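Spore germination lipase LipC (Metagenome, PDB 6NKD) probably hydrolyses lipid esters as a serine hydrolase of the GDSL family, with a likely part in spore germination. Local coordinates at residues S49-T53 against S54-A58; E161-P164 against Q165-I169. One frame throughout, in Å; residues are numbered along the deposited sequence.

Interaction 1. Residues S49-T53 against S54-A58; sequences SGLET and SEILA
Glu55 turns its carboxylate back onto the backbone N of Glu52, three residues earlier, at the point where the loop passes into helix 53-59. Its CG lies on the far side of CA-CB from the carbonyl carbon, beside the backbone N (chi1 -62°), and the chain runs out extended from there, so that OE1 reaches Glu52 N at 2.7 Å. The approach is bent, with an N-H...O angle of 133°, and the donor meets the anti side of OE1 from well outside the carboxylate plane. Glu52 is the N-cap residue, so this is the half of a capping box in which the third helical residue holds the N-cap amide. The side chain of Glu52 does not complete the box: it runs off at a steep angle to the line towards the carboxylate of Glu55, its OE1 6.1 Å from OE1 of Glu55, and packs on Asp83 and Gln86. Leu51 crosses over the end of Glu55, its CD1 3.7 Å from Glu55 OE1. The other methyl of Leu51, CD2, comes within 4.4 Å of Ile56 CG1, a loose hydrophobic staple across the cap. The first turn is closed by the hydrogen bonds from Ile56 N to Glu52 O at 3.2 Å and from Leu57 N to Thr53 O at 3.1 Å. Thr53 OG1 bonds Asn110 ND2, and Ser54 OG bonds Glu102 OE2 of the second subunit. Gly50, a probable substrate-binding residue, lies in the loop just ahead of the cap, near the probable nucleophile Ser11; in GDSL enzymes this glycine commonly contributes to the oxyanion hole. The whole turn links strand 41-47 to helix 53-59, with Thr53, Ser54 and Leu57 lying against helix 98-122 and Glu52 against helix 81-94.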
loop_
_atom_site.group_PDB
_atom_site.type_symbol
_atom_site.label_atom_id
_atom_site.label_comp_id
_atom_site.label_asym_id
_atom_site.label_seq_id
_atom_site.Cartn_x
_atom_site.Cartn_y
_atom_site.Cartn_z
ATOM N N SER A 49 -8.008 -2.191 -8.838
ATOM C CA SER A 49 -8.091 -0.886 -9.480
ATOM C C SER A 49 -7.743 -0.998 -10.960
ATOM O O SER A 49 -6.811 -1.711 -11.345
ATOM C CB SER A 49 -7.155 0.105 -8.787
ATOM O OG SER A 49 -7.548 0.306 -7.442
ATOM N N GLY A 50 -8.505 -0.297 -11.793
ATOM C CA GLY A 50 -8.300 -0.352 -13.226
ATOM C C GLY A 50 -8.824 -1.595 -13.903
ATOM O O GLY A 50 -8.449 -1.859 -15.051
ATOM N N LEU A 51 -9.676 -2.369 -13.236
ATOM C CA LEU A 51 -10.255 -3.572 -13.828
ATOM C C LEU A 51 -11.481 -3.163 -14.631
ATOM O O LEU A 51 -12.552 -2.914 -14.073
ATOM C CB LEU A 51 -10.610 -4.586 -12.746
ATOM C CG LEU A 51 -10.216 -6.037 -13.024
ATOM C CD1 LEU A 51 -8.705 -6.158 -13.143
ATOM C CD2 LEU A 51 -10.748 -6.952 -11.933
ATOM N N GLU A 52 -11.330 -3.090 -15.951
ATOM C CA GLU A 52 -12.419 -2.653 -16.806
ATOM C C GLU A 52 -13.448 -3.770 -16.982
ATOM O O GLU A 52 -13.241 -4.918 -16.576
ATOM C CB GLU A 52 -11.881 -2.180 -18.156
ATOM C CG GLU A 52 -10.919 -1.006 -18.036
ATOM C CD GLU A 52 -10.613 -0.353 -19.370
ATOM O OE1 GLU A 52 -11.311 -0.658 -20.359
ATOM O OE2 GLU A 52 -9.673 0.469 -19.427
ATOM N N THR A 53 -14.577 -3.412 -17.599
ATOM C CA THR A 53 -15.720 -4.318 -17.646
ATOM C C THR A 53 -15.434 -5.567 -18.471
ATOM O O THR A 53 -15.943 -6.646 -18.147
ATOM C CB THR A 53 -16.945 -3.587 -18.197
ATOM O OG1 THR A 53 -16.645 -3.056 -19.494
ATOM C CG2 THR A 53 -17.351 -2.449 -17.265
ATOM N N SER A 54 -14.633 -5.449 -19.531
ATOM C CA SER A 54 -14.325 -6.621 -20.345
ATOM C C SER A 54 -13.553 -7.659 -19.541
ATOM O O SER A 54 -13.796 -8.865 -19.673
ATOM C CB SER A 54 -13.540 -6.209 -21.590
ATOM O OG SER A 54 -12.280 -5.663 -21.243
ATOM N N GLU A 55 -12.620 -7.210 -18.700
ATOM C CA GLU A 55 -11.866 -8.141 -17.867
ATOM C C GLU A 55 -12.771 -8.825 -16.852
ATOM O O GLU A 55 -12.664 -10.037 -16.633
ATOM C CB GLU A 55 -10.729 -7.407 -17.160
ATOM C CG GLU A 55 -9.710 -6.797 -18.103
ATOM C CD GLU A 55 -8.947 -5.657 -17.466
ATOM O OE1 GLU A 55 -9.497 -5.025 -16.541
ATOM O OE2 GLU A 55 -7.801 -5.391 -17.884
ATOM N N ILE A 56 -13.673 -8.062 -16.227
ATOM C CA ILE A 56 -14.599 -8.633 -15.253
ATOM C C ILE A 56 -15.441 -9.728 -15.896
ATOM O O ILE A 56 -15.755 -10.745 -15.265
ATOM C CB ILE A 56 -15.475 -7.523 -14.643
ATOM C CG1 ILE A 56 -14.598 -6.461 -13.976
ATOM C CG2 ILE A 56 -16.465 -8.102 -13.644
ATOM C CD1 ILE A 56 -15.375 -5.298 -13.398
ATOM N N LEU A 57 -15.812 -9.542 -17.164
ATOM C CA LEU A 57 -16.532 -10.587 -17.884
ATOM C C LEU A 57 -15.638 -11.795 -18.140
ATOM O O LEU A 57 -16.090 -12.942 -18.044
ATOM C CB LEU A 57 -17.082 -10.030 -19.196
ATOM C CG LEU A 57 -17.631 -11.025 -20.221
ATOM C CD1 LEU A 57 -18.735 -11.878 -19.619
ATOM C CD2 LEU A 57 -18.131 -10.290 -21.454
ATOM N N ALA A 58 -14.364 -11.558 -18.458
ATOM C CA ALA A 58 -13.440 -12.659 -18.701
ATOM C C ALA A 58 -13.081 -13.408 -17.425
ATOM O O ALA A 58 -12.602 -14.544 -17.504
ATOM C CB ALA A 58 -12.171 -12.141 -19.378
#

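Interaction 2. Residues E161-P164 against Q165-I169; sequences ESAP and QIKVI
Ser162 and Ile166 form a single antiparallel, hydrogen-bonded bridge, in which Ile166 N reaches Ser162 O at 2.9 Å and Ser162 N returns a weak bond to Ile166 O at 3.1 Å. Here a classic beta bulge sets Gln165 and Ile166 together across from Ser162, and the chain turns back through a cis peptide bond before Pro164. This places the loop after helix 144-157 against strand 166-169, an outermost strand of the parallel sheet, whose other neighbour is strand 130-134. Glu161 extends the pairing with its side chain: CG stands opposite the backbone N (chi1 177°), and OE2 takes Val168 N at 3.2 Å on its anti lone pair, nearly straight at 173°. On the way it reaches across to the strand, its CG 3.3 Å from Ile166 O and its CB 3.9 Å from Val168 CG2. With an alanine in its place, Val168 N would probably lose this acceptor and the strand backbone near Lys167 its cover. Lys167 makes no salt bridge with Glu161; its NZ bonds Ala205 O, while CE passes 4.1 Å from Ala163 CB. Ile166 is turned inward onto Leu115 and Arg119 of helix 98-122. Gln165 lies side by side with Pro164, its chain bent at chi2 (99°), which brings OE1 to 3.3 Å from Pro164 CD.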
loop_
_atom_site.group_PDB
_atom_site.type_symbol
_atom_site.label_atom_id
_atom_site.label_comp_id
_atom_site.label_asym_id
_atom_site.label_seq_id
_atom_site.Cartn_x
_atom_site.Cartn_y
_atom_site.Cartn_z
ATOM N N GLU A 161 -32.472 -4.138 -15.831
ATOM C CA GLU A 161 -33.122 -4.474 -14.571
ATOM C C GLU A 161 -34.266 -5.454 -14.793
ATOM O O GLU A 161 -35.082 -5.281 -15.705
ATOM C CB GLU A 161 -33.639 -3.212 -13.881
ATOM C CG GLU A 161 -34.400 -3.496 -12.589
ATOM C CD GLU A 161 -34.735 -2.240 -11.808
ATOM O OE1 GLU A 161 -35.853 -1.708 -11.975
ATOM O OE2 GLU A 161 -33.875 -1.785 -11.024
ATOM N N SER A 162 -34.319 -6.495 -13.951
ATOM C CA SER A 162 -35.428 -7.452 -13.910
ATOM C C SER A 162 -35.724 -7.694 -12.427
ATOM O O SER A 162 -35.322 -8.704 -11.846
ATOM C CB SER A 162 -35.095 -8.744 -14.653
ATOM O OG SER A 162 -36.245 -9.559 -14.803
ATOM N N ALA A 163 -36.426 -6.741 -11.817
ATOM C CA ALA A 163 -36.672 -6.776 -10.385
ATOM C C ALA A 163 -37.568 -7.959 -10.016
ATOM O O ALA A 163 -38.401 -8.392 -10.818
ATOM C CB ALA A 163 -37.318 -5.470 -9.929
ATOM N N PRO A 164 -37.422 -8.502 -8.795
ATOM C CA PRO A 164 -36.448 -8.085 -7.781
ATOM C C PRO A 164 -35.123 -8.843 -7.857
ATOM O O PRO A 164 -34.201 -8.524 -7.103
ATOM C CB PRO A 164 -37.171 -8.397 -6.473
ATOM C CG PRO A 164 -37.975 -9.609 -6.800
ATOM C CD PRO A 164 -38.385 -9.477 -8.252
ATOM N N GLN A 165 -35.035 -9.831 -8.750
ATOM C CA GLN A 165 -33.806 -10.608 -8.879
ATOM C C GLN A 165 -32.634 -9.721 -9.286
ATOM O O GLN A 165 -31.575 -9.738 -8.648
ATOM C CB GLN A 165 -33.999 -11.742 -9.889
ATOM C CG GLN A 165 -34.844 -12.906 -9.386
ATOM C CD GLN A 165 -36.283 -12.848 -9.867
ATOM O OE1 GLN A 165 -36.845 -11.770 -10.058
ATOM N NE2 GLN A 165 -36.883 -14.016 -10.073
ATOM N N ILE A 166 -32.807 -8.936 -10.345
ATOM C CA ILE A 166 -31.772 -8.045 -10.855
ATOM C C ILE A 166 -32.233 -6.611 -10.642
ATOM O O ILE A 166 -33.327 -6.233 -11.078
ATOM C CB ILE A 166 -31.479 -8.309 -12.342
ATOM C CG1 ILE A 166 -31.449 -9.814 -12.628
ATOM C CG2 ILE A 166 -30.164 -7.658 -12.747
ATOM C CD1 ILE A 166 -30.348 -10.558 -11.908
ATOM N N LYS A 167 -31.403 -5.814 -9.974
ATOM C CA LYS A 167 -31.713 -4.419 -9.706
ATOM C C LYS A 167 -30.506 -3.553 -10.029
ATOM O O LYS A 167 -29.361 -3.951 -9.796
ATOM C CB LYS A 167 -32.133 -4.199 -8.245
ATOM C CG LYS A 167 -33.562 -4.619 -7.934
ATOM C CD LYS A 167 -34.081 -3.914 -6.689
ATOM C CE LYS A 167 -35.565 -4.169 -6.488
ATOM N NZ LYS A 167 -36.123 -3.333 -5.389
ATOM N N VAL A 168 -30.772 -2.368 -10.570
ATOM C CA VAL A 168 -29.743 -1.380 -10.866
ATOM C C VAL A 168 -29.792 -0.319 -9.777
ATOM O O VAL A 168 -30.805 0.371 -9.617
ATOM C CB VAL A 168 -29.941 -0.759 -12.257
ATOM C CG1 VAL A 168 -28.819 0.218 -12.565
ATOM C CG2 VAL A 168 -30.015 -1.849 -13.315
ATOM N N ILE A 169 -28.703 -0.191 -9.026
ATOM C CA ILE A 169 -28.666 0.714 -7.883
ATOM C C ILE A 169 -28.350 2.121 -8.370
ATOM O O ILE A 169 -27.383 2.337 -9.110
ATOM C CB ILE A 169 -27.637 0.233 -6.848
ATOM C CG1 ILE A 169 -27.940 -1.211 -6.441
ATOM C CG2 ILE A 169 -27.635 1.141 -5.630
ATOM C CD1 ILE A 169 -29.319 -1.409 -5.847
#

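Interactions 1 and 2 are separate local turns of one domain, their centres 21 Å apart and their nearest atoms about 13 Å apart. Each has a glutamate carboxylate accepting a backbone N-H, but in residues 49-58 it caps the amide at the start of a helix, whereas in residues 161-169 it lines an outermost strand. Interaction 1 is mostly buried, borders the probable substrate site and meets two other subunits; interaction 2 lies near the surface, away from that site, and touches no other chain of the assembly. Helix 98-122 is touched by both.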